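Long-range contacts in chaperone protein gp12 (Lactococcus phage p2, PDB 3D8L), which probably acts as a chaperone for the tape measure protein, perhaps helping to keep it in solution during tail assembly: residues S6-I14 with L50-K61; T15-M26 with T38-Y46. The protein carries 1 engineered substitution. One frame throughout, in Å; residues are numbered along the deposited sequence.

How the contacts relate
The two contacts illustrate how a small all-helical protein builds two of its helix packings by using one helix twice. Helix 37-53 gives its earlier turns to contact 2, against helix 19-31, and its last turn to contact 1, against helix 7-15. Along the chain contact 2 is nested within the loop that contact 1 closes, and the two centres lie about 14 Å apart. They also meet directly: F11 CD2 is 3.5 Å from L19 N, and A8 CB is 3.7 Å from F20 CE1. F64 of helix 57-70 touches side chains of both, I14 and L50 in contact 1, T15 and F43 in contact 2. Neither contact is touched by another chain of the assembly.

Contact 1. Residues S6-I14 with L50-K61; sequences STARKFKMI and LALFQDNIVKAK
I14 and A51 interlock as reciprocal knobs into holes, the device by which helix 7-15 of this all-helical fold packs against the end of helix 37-53 and the start of helix 57-70. The isoleucine lodges among L50, A51, I57 and A60, and its two branches do separate work. With CG1 anti to the carbonyl carbon (chi1 -63°), the longer arm runs in between the two opposing helices, where I14 CD1 meets A60 CB at 3.8 Å and also rests on L50 CB. The shorter branch lies over the backbone instead, I14 CG2 being 3.7 Å from A60 O. I57 crosses the isoleucine at a slant, its CD1 3.9 Å from I14 CG1. In return the methyl of A51 enters the hole formed by T7, K10, I14 and F11; so small a knob lets the CA atoms of F11 and A51 approach to 5.2 Å.

K10 combines packing with a polar grip. Its CB and CG pass over the end of I57 near CD1, the two side chains crossing obliquely, and a bend at chi3 (66°) then turns the amine toward the carbonyls at the C-terminal end of helix 37-53. K10 NZ donates to Q54 O at 2.8 Å from above the carbonyl plane, 46° out of it, rather than along a lone pair. D55 OD1 is 4.4 Å from K10 NZ, beyond a salt bridge, although its negative charge, like the C-terminal end of helix 37-53, may favour the ammonium group's position. F64 of helix 57-70 touches both I14 and L50, while T7 lies against W87 and L52 against L86 of helix 80-88. Where helix 7-15 nears K61, one water donates to two backbone carbonyls, 2.7 Å from I14 O and 2.6 Å from K61 O.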
loop_
_atom_site.group_PDB
_atom_site.type_symbol
_atom_site.label_atom_id
_atom_site.label_comp_id
_atom_site.label_asym_id
_atom_site.label_seq_id
_atom_site.Cartn_x
_atom_site.Cartn_y
_atom_site.Cartn_z
ATOM N N SER A 6 -14.935 -0.518 -14.512
ATOM C CA SER A 6 -14.228 -1.187 -13.432
ATOM C C SER A 6 -13.429 -2.287 -14.054
ATOM O O SER A 6 -13.755 -2.749 -15.141
ATOM C CB SER A 6 -15.207 -1.816 -12.472
ATOM O OG SER A 6 -15.932 -2.833 -13.130
ATOM N N THR A 7 -12.411 -2.756 -13.354
ATOM C CA THR A 7 -11.618 -3.827 -13.925
ATOM C C THR A 7 -12.379 -5.157 -13.961
ATOM O O THR A 7 -12.159 -5.942 -14.843
ATOM C CB THR A 7 -10.207 -3.945 -13.293
ATOM O OG1 THR A 7 -10.187 -4.978 -12.329
ATOM C CG2 THR A 7 -9.747 -2.617 -12.688
ATOM N N ALA A 8 -13.309 -5.392 -13.043
ATOM C CA ALA A 8 -14.227 -6.549 -13.155
ATOM C C ALA A 8 -15.093 -6.496 -14.414
ATOM O O ALA A 8 -15.366 -7.531 -15.008
ATOM C CB ALA A 8 -15.094 -6.675 -11.940
ATOM N N ARG A 9 -15.509 -5.303 -14.830
ATOM C CA ARG A 9 -16.307 -5.169 -16.056
ATOM C C ARG A 9 -15.405 -5.525 -17.218
ATOM O O ARG A 9 -15.738 -6.416 -18.027
ATOM C CB ARG A 9 -16.885 -3.738 -16.231
ATOM C CG ARG A 9 -18.209 -3.574 -17.054
ATOM C CD ARG A 9 -19.051 -4.814 -16.999
ATOM N NE ARG A 9 -20.489 -4.594 -17.086
ATOM C CZ ARG A 9 -21.240 -4.062 -16.121
ATOM N NH1 ARG A 9 -20.690 -3.630 -14.999
ATOM N NH2 ARG A 9 -22.551 -3.937 -16.287
ATOM N N LYS A 10 -14.242 -4.876 -17.281
ATOM C CA LYS A 10 -13.278 -5.164 -18.356
ATOM C C LYS A 10 -13.026 -6.686 -18.419
ATOM O O LYS A 10 -13.151 -7.301 -19.490
ATOM C CB LYS A 10 -11.981 -4.386 -18.162
ATOM C CG LYS A 10 -12.134 -2.874 -18.340
ATOM C CD LYS A 10 -10.868 -2.154 -17.968
ATOM C CE LYS A 10 -9.767 -2.555 -18.982
ATOM N NZ LYS A 10 -8.534 -1.677 -19.121
ATOM N N PHE A 11 -12.743 -7.300 -17.262
ATOM C CA PHE A 11 -12.498 -8.737 -17.204
ATOM C C PHE A 11 -13.606 -9.578 -17.864
ATOM O O PHE A 11 -13.328 -10.616 -18.494
ATOM C CB PHE A 11 -12.330 -9.204 -15.767
ATOM C CG PHE A 11 -12.022 -10.675 -15.658
ATOM C CD1 PHE A 11 -10.703 -11.116 -15.644
ATOM C CD2 PHE A 11 -13.039 -11.602 -15.637
ATOM C CE1 PHE A 11 -10.408 -12.439 -15.564
ATOM C CE2 PHE A 11 -12.766 -12.940 -15.555
ATOM C CZ PHE A 11 -11.454 -13.374 -15.517
ATOM N N LYS A 12 -14.855 -9.152 -17.703
ATOM C CA LYS A 12 -15.942 -9.865 -18.343
ATOM C C LYS A 12 -15.955 -9.598 -19.842
ATOM O O LYS A 12 -16.146 -10.519 -20.641
ATOM C CB LYS A 12 -17.282 -9.466 -17.766
ATOM C CG LYS A 12 -18.294 -10.527 -17.977
ATOM C CD LYS A 12 -19.681 -9.967 -17.822
ATOM C CE LYS A 12 -20.664 -11.073 -17.372
ATOM N NZ LYS A 12 -20.266 -12.388 -18.005
ATOM N N MET A 13 -15.763 -8.341 -20.234
ATOM C CA MET A 13 -15.792 -8.011 -21.652
ATOM C C MET A 13 -14.675 -8.767 -22.362
ATOM O O MET A 13 -14.775 -9.025 -23.551
ATOM C CB MET A 13 -15.611 -6.504 -21.885
ATOM C CG MET A 13 -16.737 -5.628 -21.394
ATOM S SD MET A 13 -16.244 -3.909 -21.287
ATOM C CE MET A 13 -17.887 -3.204 -21.134
ATOM N N ILE A 14 -13.611 -9.113 -21.644
ATOM C CA ILE A 14 -12.432 -9.655 -22.283
ATOM C C ILE A 14 -12.508 -11.181 -22.375
ATOM O O ILE A 14 -12.245 -11.763 -23.430
ATOM C CB ILE A 14 -11.141 -9.242 -21.522
ATOM C CG1 ILE A 14 -10.965 -7.713 -21.552
ATOM C CG2 ILE A 14 -9.890 -9.871 -22.182
ATOM C CD1 ILE A 14 -9.816 -7.177 -20.660
ATOM N N LEU A 50 -4.771 -8.384 -18.310
ATOM C CA LEU A 50 -5.294 -7.590 -19.411
ATOM C C LEU A 50 -6.291 -6.538 -18.871
ATOM O O LEU A 50 -6.186 -5.367 -19.235
ATOM C CB LEU A 50 -5.883 -8.488 -20.524
ATOM C CG LEU A 50 -4.871 -9.309 -21.362
ATOM C CD1 LEU A 50 -5.549 -10.263 -22.334
ATOM C CD2 LEU A 50 -3.965 -8.414 -22.120
ATOM N N ALA A 51 -7.195 -6.925 -17.960
ATOM C CA ALA A 51 -8.148 -5.960 -17.386
ATOM C C ALA A 51 -7.450 -4.752 -16.745
ATOM O O ALA A 51 -7.892 -3.611 -16.896
ATOM C CB ALA A 51 -9.067 -6.622 -16.381
ATOM N N LEU A 52 -6.356 -5.003 -16.034
ATOM C CA LEU A 52 -5.700 -3.960 -15.239
ATOM C C LEU A 52 -4.767 -3.129 -16.070
ATOM O O LEU A 52 -4.466 -1.999 -15.696
ATOM C CB LEU A 52 -4.902 -4.563 -14.078
ATOM C CG LEU A 52 -5.677 -5.121 -12.895
ATOM C CD1 LEU A 52 -4.777 -6.013 -12.125
ATOM C CD2 LEU A 52 -6.189 -4.020 -12.013
ATOM N N PHE A 53 -4.291 -3.692 -17.187
ATOM C CA PHE A 53 -3.188 -3.068 -17.962
ATOM C C PHE A 53 -3.431 -2.780 -19.456
ATOM O O PHE A 53 -2.783 -1.909 -20.008
ATOM C CB PHE A 53 -1.915 -3.886 -17.781
ATOM C CG PHE A 53 -1.389 -3.858 -16.379
ATOM C CD1 PHE A 53 -1.614 -4.904 -15.514
ATOM C CD2 PHE A 53 -0.672 -2.775 -15.915
ATOM C CE1 PHE A 53 -1.116 -4.860 -14.195
ATOM C CE2 PHE A 53 -0.167 -2.741 -14.627
ATOM C CZ PHE A 53 -0.400 -3.772 -13.765
ATOM N N GLN A 54 -4.349 -3.477 -20.109
ATOM C CA GLN A 54 -4.636 -3.172 -21.503
ATOM C C GLN A 54 -5.897 -2.314 -21.616
ATOM O O GLN A 54 -7.009 -2.712 -21.224
ATOM C CB GLN A 54 -4.746 -4.440 -22.341
ATOM C CG GLN A 54 -5.166 -4.189 -23.784
ATOM C CD GLN A 54 -4.224 -3.264 -24.536
ATOM O OE1 GLN A 54 -4.565 -2.102 -24.846
ATOM N NE2 GLN A 54 -3.026 -3.760 -24.829
ATOM N N ASP A 55 -5.693 -1.116 -22.155
ATOM C CA ASP A 55 -6.749 -0.119 -22.252
ATOM C C ASP A 55 -7.662 -0.456 -23.407
ATOM O O ASP A 55 -8.860 -0.242 -23.345
ATOM C CB ASP A 55 -6.172 1.276 -22.478
ATOM C CG ASP A 55 -7.171 2.321 -22.195
ATOM O OD1 ASP A 55 -7.844 2.141 -21.161
ATOM O OD2 ASP A 55 -7.330 3.274 -22.991
ATOM N N ASN A 56 -7.066 -0.984 -24.465
ATOM C CA ASN A 56 -7.777 -1.308 -25.669
ATOM C C ASN A 56 -8.484 -2.654 -25.501
ATOM O O ASN A 56 -7.866 -3.709 -25.565
ATOM C CB ASN A 56 -6.771 -1.336 -26.800
ATOM C CG ASN A 56 -7.407 -1.309 -28.119
ATOM O OD1 ASN A 56 -6.853 -0.753 -29.079
ATOM N ND2 ASN A 56 -8.573 -1.913 -28.212
ATOM N N ILE A 57 -9.786 -2.613 -25.254
ATOM C CA ILE A 57 -10.565 -3.834 -25.090
ATOM C C ILE A 57 -10.499 -4.740 -26.327
ATOM O O ILE A 57 -10.370 -5.949 -26.203
ATOM C CB ILE A 57 -12.042 -3.501 -24.722
ATOM C CG1 ILE A 57 -12.112 -2.962 -23.294
ATOM C CG2 ILE A 57 -12.956 -4.727 -24.807
ATOM C CD1 ILE A 57 -11.457 -3.907 -22.286
ATOM N N VAL A 58 -10.562 -4.165 -27.523
ATOM C CA VAL A 58 -10.546 -4.970 -28.745
ATOM C C VAL A 58 -9.295 -5.834 -28.791
ATOM O O VAL A 58 -9.378 -7.041 -29.036
ATOM C CB VAL A 58 -10.704 -4.102 -29.982
ATOM C CG1 VAL A 58 -10.494 -4.923 -31.218
ATOM C CG2 VAL A 58 -12.085 -3.480 -29.952
ATOM N N LYS A 59 -8.154 -5.225 -28.487
ATOM C CA LYS A 59 -6.864 -5.928 -28.514
ATOM C C LYS A 59 -6.688 -6.905 -27.373
ATOM O O LYS A 59 -6.055 -7.924 -27.543
ATOM C CB LYS A 59 -5.715 -4.921 -28.490
ATOM C CG LYS A 59 -4.306 -5.514 -28.346
ATOM C CD LYS A 59 -3.987 -6.520 -29.439
ATOM C CE LYS A 59 -2.502 -6.703 -29.680
ATOM N NZ LYS A 59 -1.776 -6.779 -28.405
ATOM N N ALA A 60 -7.215 -6.583 -26.198
ATOM C CA ALA A 60 -7.189 -7.523 -25.060
ATOM C C ALA A 60 -8.021 -8.762 -25.387
ATOM O O ALA A 60 -7.628 -9.883 -25.074
ATOM C CB ALA A 60 -7.707 -6.858 -23.797
ATOM N N LYS A 61 -9.160 -8.536 -26.034
ATOM C CA LYS A 61 -10.105 -9.592 -26.334
ATOM C C LYS A 61 -9.398 -10.608 -27.195
ATOM O O LYS A 61 -9.459 -11.823 -26.961
ATOM C CB LYS A 61 -11.296 -9.041 -27.108
ATOM C CG LYS A 61 -12.516 -8.586 -26.288
ATOM C CD LYS A 61 -13.781 -8.595 -27.210
ATOM C CE LYS A 61 -14.910 -7.722 -26.697
ATOM N NZ LYS A 61 -16.169 -8.232 -27.214
HETATM O O HOH W 1 -11.296 -13.048 -25.592
#

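Contact 2. Residues T15-M26 with T38-Y46; sequences TGKDLFQQQKAM and TDLMEFVQY
An antiparallel helical hairpin, helix 19-31 against helix 37-53, is closed here by Q22, A25 and M26 meeting L40, M41 and V44, with F43 reaching back to T15 and K17. The segment axes run at 152° and come within 10.0 Å. L40 lays CD1 against the backbone joining A25 to M26, 3.6 Å from A25 CB, while its CD2 comes near Q22 NE2. M26 is bent at its last torsion (chi3 -64°), which brings its methyl tip to tip with V44, M26 CE 3.8 Å from V44 CG2. Its sulfur rests beside M41, with M26 SD 3.9 Å from M41 CG.

An ST turn and a capping box lead the chain into helix 19-31. T15 OG1 accepts from K17 N at 2.9 Å in the ST turn and is also hydrogen-bonded to F11 O; D18, at the N-cap, and Q21 then form the capping box through weak bonds. T15 meets F43 at a slant, its CB packing on CE2 and CZ, whereas the aliphatic part of K17 crosses F43 at about a right angle. The Q22 amide crosses the same ring with the planes 72° apart, Q22 NE2 3.8 Å from F43 CE2, and F64 of helix 57-70 meets F43 edge-to-face.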
loop_
_atom_site.group_PDB
_atom_site.type_symbol
_atom_site.label_atom_id
_atom_site.label_comp_id
_atom_site.label_asym_id
_atom_site.label_seq_id
_atom_site.Cartn_x
_atom_site.Cartn_y
_atom_site.Cartn_z
ATOM N N THR A 15 -12.847 -11.816 -21.260
ATOM C CA THR A 15 -12.750 -13.249 -21.142
ATOM C C THR A 15 -14.084 -13.925 -21.283
ATOM O O THR A 15 -14.155 -15.147 -21.343
ATOM C CB THR A 15 -12.259 -13.635 -19.756
ATOM O OG1 THR A 15 -13.310 -13.404 -18.813
ATOM C CG2 THR A 15 -11.013 -12.850 -19.358
ATOM N N GLY A 16 -15.151 -13.141 -21.275
ATOM C CA GLY A 16 -16.499 -13.682 -21.326
ATOM C C GLY A 16 -16.959 -14.277 -20.009
ATOM O O GLY A 16 -18.098 -14.755 -19.916
ATOM N N LYS A 17 -16.102 -14.239 -18.982
ATOM C CA LYS A 17 -16.435 -14.810 -17.671
ATOM C C LYS A 17 -16.412 -13.803 -16.515
ATOM O O LYS A 17 -15.663 -12.836 -16.540
ATOM C CB LYS A 17 -15.524 -15.990 -17.388
ATOM C CG LYS A 17 -15.921 -17.189 -18.227
ATOM C CD LYS A 17 -15.597 -18.523 -17.576
ATOM C CE LYS A 17 -16.579 -19.578 -18.087
ATOM N NZ LYS A 17 -16.304 -20.920 -17.463
ATOM N N ASP A 18 -17.250 -14.038 -15.516
ATOM C CA ASP A 18 -17.434 -13.087 -14.448
ATOM C C ASP A 18 -16.360 -13.268 -13.394
ATOM O O ASP A 18 -16.349 -14.270 -12.695
ATOM C CB ASP A 18 -18.824 -13.267 -13.833
ATOM C CG ASP A 18 -19.218 -12.119 -12.922
ATOM O OD1 ASP A 18 -18.749 -12.119 -11.762
ATOM O OD2 ASP A 18 -20.000 -11.240 -13.366
ATOM N N LEU A 19 -15.499 -12.271 -13.253
ATOM C CA LEU A 19 -14.365 -12.316 -12.340
ATOM C C LEU A 19 -14.702 -12.845 -10.968
ATOM O O LEU A 19 -13.938 -13.621 -10.404
ATOM C CB LEU A 19 -13.778 -10.911 -12.159
ATOM C CG LEU A 19 -12.263 -10.774 -11.947
ATOM C CD1 LEU A 19 -11.873 -9.310 -11.631
ATOM C CD2 LEU A 19 -11.781 -11.694 -10.857
ATOM N N PHE A 20 -15.835 -12.422 -10.415
ATOM C CA PHE A 20 -16.196 -12.802 -9.050
ATOM C C PHE A 20 -16.483 -14.293 -8.982
ATOM O O PHE A 20 -15.962 -15.002 -8.115
ATOM C CB PHE A 20 -17.371 -11.962 -8.527
ATOM C CG PHE A 20 -17.025 -10.513 -8.327
ATOM C CD1 PHE A 20 -17.290 -9.575 -9.313
ATOM C CD2 PHE A 20 -16.399 -10.092 -7.166
ATOM C CE1 PHE A 20 -16.961 -8.247 -9.127
ATOM C CE2 PHE A 20 -16.058 -8.763 -6.984
ATOM C CZ PHE A 20 -16.340 -7.844 -7.960
ATOM N N GLN A 21 -17.259 -14.794 -9.928
ATOM C CA GLN A 21 -17.575 -16.199 -9.897
ATOM C C GLN A 21 -16.306 -17.022 -10.133
ATOM O O GLN A 21 -16.188 -18.126 -9.620
ATOM C CB GLN A 21 -18.771 -16.494 -10.822
ATOM C CG GLN A 21 -18.676 -17.655 -11.802
ATOM C CD GLN A 21 -19.223 -17.225 -13.178
ATOM O OE1 GLN A 21 -18.441 -16.860 -14.092
ATOM N NE2 GLN A 21 -20.568 -17.192 -13.310
ATOM N N GLN A 22 -15.324 -16.450 -10.824
ATOM C CA GLN A 22 -14.026 -17.139 -11.046
ATOM C C GLN A 22 -13.194 -17.523 -9.823
ATOM O O GLN A 22 -12.666 -18.630 -9.813
ATOM C CB GLN A 22 -13.113 -16.388 -12.011
ATOM C CG GLN A 22 -13.610 -16.299 -13.459
ATOM C CD GLN A 22 -14.043 -17.642 -14.050
ATOM O OE1 GLN A 22 -15.029 -18.214 -13.601
ATOM N NE2 GLN A 22 -13.342 -18.118 -15.098
ATOM N N GLN A 23 -13.043 -16.688 -8.802
ATOM C CA GLN A 23 -12.281 -17.188 -7.633
ATOM C C GLN A 23 -13.065 -18.224 -6.824
ATOM O O GLN A 23 -12.469 -19.054 -6.137
ATOM C CB GLN A 23 -11.820 -16.073 -6.703
ATOM C CG GLN A 23 -11.051 -14.909 -7.376
ATOM C CD GLN A 23 -11.680 -13.575 -6.965
ATOM O OE1 GLN A 23 -11.539 -13.117 -5.806
ATOM N NE2 GLN A 23 -12.452 -12.987 -7.884
ATOM N N LYS A 24 -14.394 -18.179 -6.899
ATOM C CA LYS A 24 -15.223 -19.232 -6.277
ATOM C C LYS A 24 -15.005 -20.534 -7.039
ATOM O O LYS A 24 -14.996 -21.625 -6.456
ATOM C CB LYS A 24 -16.727 -18.860 -6.239
ATOM C CG LYS A 24 -17.491 -19.496 -5.056
ATOM C CD LYS A 24 -18.956 -19.063 -4.984
ATOM C CE LYS A 24 -19.621 -19.575 -3.703
ATOM N NZ LYS A 24 -21.050 -19.132 -3.552
ATOM N N ALA A 25 -14.825 -20.399 -8.348
ATOM C CA ALA A 25 -14.494 -21.524 -9.194
ATOM C C ALA A 25 -13.148 -22.106 -8.783
ATOM O O ALA A 25 -13.024 -23.326 -8.666
ATOM C CB ALA A 25 -14.477 -21.097 -10.634
ATOM N N MET A 26 -12.164 -21.234 -8.531
ATOM C CA MET A 26 -10.791 -21.664 -8.181
ATOM C C MET A 26 -10.714 -22.419 -6.862
ATOM O O MET A 26 -9.916 -23.339 -6.741
ATOM C CB MET A 26 -9.798 -20.484 -8.134
ATOM C CG MET A 26 -8.941 -20.278 -9.405
ATOM S SD MET A 26 -7.866 -18.843 -9.316
ATOM C CE MET A 26 -9.034 -17.537 -9.205
ATOM N N THR A 38 -5.270 -25.602 -13.092
ATOM C CA THR A 38 -4.212 -24.910 -13.822
ATOM C C THR A 38 -4.801 -23.933 -14.825
ATOM O O THR A 38 -4.541 -22.725 -14.780
ATOM C CB THR A 38 -3.283 -25.880 -14.581
ATOM O OG1 THR A 38 -2.613 -26.748 -13.653
ATOM C CG2 THR A 38 -2.243 -25.102 -15.412
ATOM N N ASP A 39 -5.610 -24.455 -15.731
ATOM C CA ASP A 39 -6.220 -23.614 -16.741
ATOM C C ASP A 39 -7.084 -22.565 -16.080
ATOM O O ASP A 39 -7.175 -21.458 -16.551
ATOM C CB ASP A 39 -7.057 -24.450 -17.695
ATOM C CG ASP A 39 -7.598 -23.648 -18.853
ATOM O OD1 ASP A 39 -6.813 -22.950 -19.511
ATOM O OD2 ASP A 39 -8.813 -23.719 -19.117
ATOM N N LEU A 40 -7.717 -22.881 -14.971
ATOM C CA LEU A 40 -8.503 -21.842 -14.303
ATOM C C LEU A 40 -7.628 -20.692 -13.807
ATOM O O LEU A 40 -7.943 -19.529 -14.047
ATOM C CB LEU A 40 -9.285 -22.406 -13.126
ATOM C CG LEU A 40 -10.751 -22.000 -13.095
ATOM C CD1 LEU A 40 -11.293 -22.296 -11.698
ATOM C CD2 LEU A 40 -10.958 -20.549 -13.519
ATOM N N MET A 41 -6.534 -21.023 -13.124
ATOM C CA MET A 41 -5.639 -20.001 -12.596
ATOM C C MET A 41 -5.057 -19.106 -13.686
ATOM O O MET A 41 -4.983 -17.894 -13.523
ATOM C CB MET A 41 -4.519 -20.629 -11.802
ATOM C CG MET A 41 -4.928 -21.106 -10.431
ATOM S SD MET A 41 -3.395 -21.578 -9.695
ATOM C CE MET A 41 -3.790 -23.175 -9.010
ATOM N N GLU A 42 -4.668 -19.701 -14.806
ATOM C CA GLU A 42 -4.059 -18.924 -15.899
ATOM C C GLU A 42 -5.125 -18.084 -16.621
ATOM O O GLU A 42 -4.868 -16.955 -17.067
ATOM C CB GLU A 42 -3.307 -19.841 -16.872
ATOM C CG GLU A 42 -2.296 -20.660 -16.141
ATOM C CD GLU A 42 -1.377 -21.484 -17.021
ATOM O OE1 GLU A 42 -1.505 -21.381 -18.262
ATOM O OE2 GLU A 42 -0.521 -22.229 -16.451
ATOM N N PHE A 43 -6.332 -18.622 -16.705
ATOM C CA PHE A 43 -7.448 -17.864 -17.282
ATOM C C PHE A 43 -7.566 -16.577 -16.506
ATOM O O PHE A 43 -7.538 -15.508 -17.107
ATOM C CB PHE A 43 -8.735 -18.665 -17.191
ATOM C CG PHE A 43 -9.892 -18.099 -17.934
ATOM C CD1 PHE A 43 -10.362 -18.737 -19.097
ATOM C CD2 PHE A 43 -10.598 -17.019 -17.430
ATOM C CE1 PHE A 43 -11.525 -18.285 -19.788
ATOM C CE2 PHE A 43 -11.765 -16.533 -18.109
ATOM C CZ PHE A 43 -12.232 -17.179 -19.299
ATOM N N VAL A 44 -7.630 -16.672 -15.173
ATOM C CA VAL A 44 -7.831 -15.472 -14.356
ATOM C C VAL A 44 -6.594 -14.594 -14.382
ATOM O O VAL A 44 -6.706 -13.417 -14.639
ATOM C CB VAL A 44 -8.189 -15.804 -12.921
ATOM C CG1 VAL A 44 -8.369 -14.533 -12.155
ATOM C CG2 VAL A 44 -9.448 -16.666 -12.874
ATOM N N GLN A 45 -5.422 -15.184 -14.162
ATOM C CA GLN A 45 -4.154 -14.458 -14.216
ATOM C C GLN A 45 -4.053 -13.542 -15.437
ATOM O O GLN A 45 -3.784 -12.335 -15.309
ATOM C CB GLN A 45 -2.959 -15.425 -14.204
ATOM C CG GLN A 45 -1.642 -14.672 -14.191
ATOM C CD GLN A 45 -0.394 -15.518 -13.994
ATOM O OE1 GLN A 45 0.652 -14.982 -13.638
ATOM N NE2 GLN A 45 -0.484 -16.822 -14.255
ATOM N N TYR A 46 -4.262 -14.109 -16.619
ATOM C CA TYR A 46 -4.004 -13.345 -17.863
ATOM C C TYR A 46 -5.131 -12.398 -18.108
ATOM O O TYR A 46 -4.891 -11.277 -18.565
ATOM C CB TYR A 46 -3.825 -14.242 -19.097
ATOM C CG TYR A 46 -3.345 -13.535 -20.343
ATOM C CD1 TYR A 46 -2.368 -12.559 -20.294
ATOM C CD2 TYR A 46 -3.835 -13.885 -21.590
ATOM C CE1 TYR A 46 -1.921 -11.930 -21.457
ATOM C CE2 TYR A 46 -3.413 -13.239 -22.742
ATOM C CZ TYR A 46 -2.454 -12.269 -22.661
ATOM O OH TYR A 46 -2.007 -11.652 -23.794
#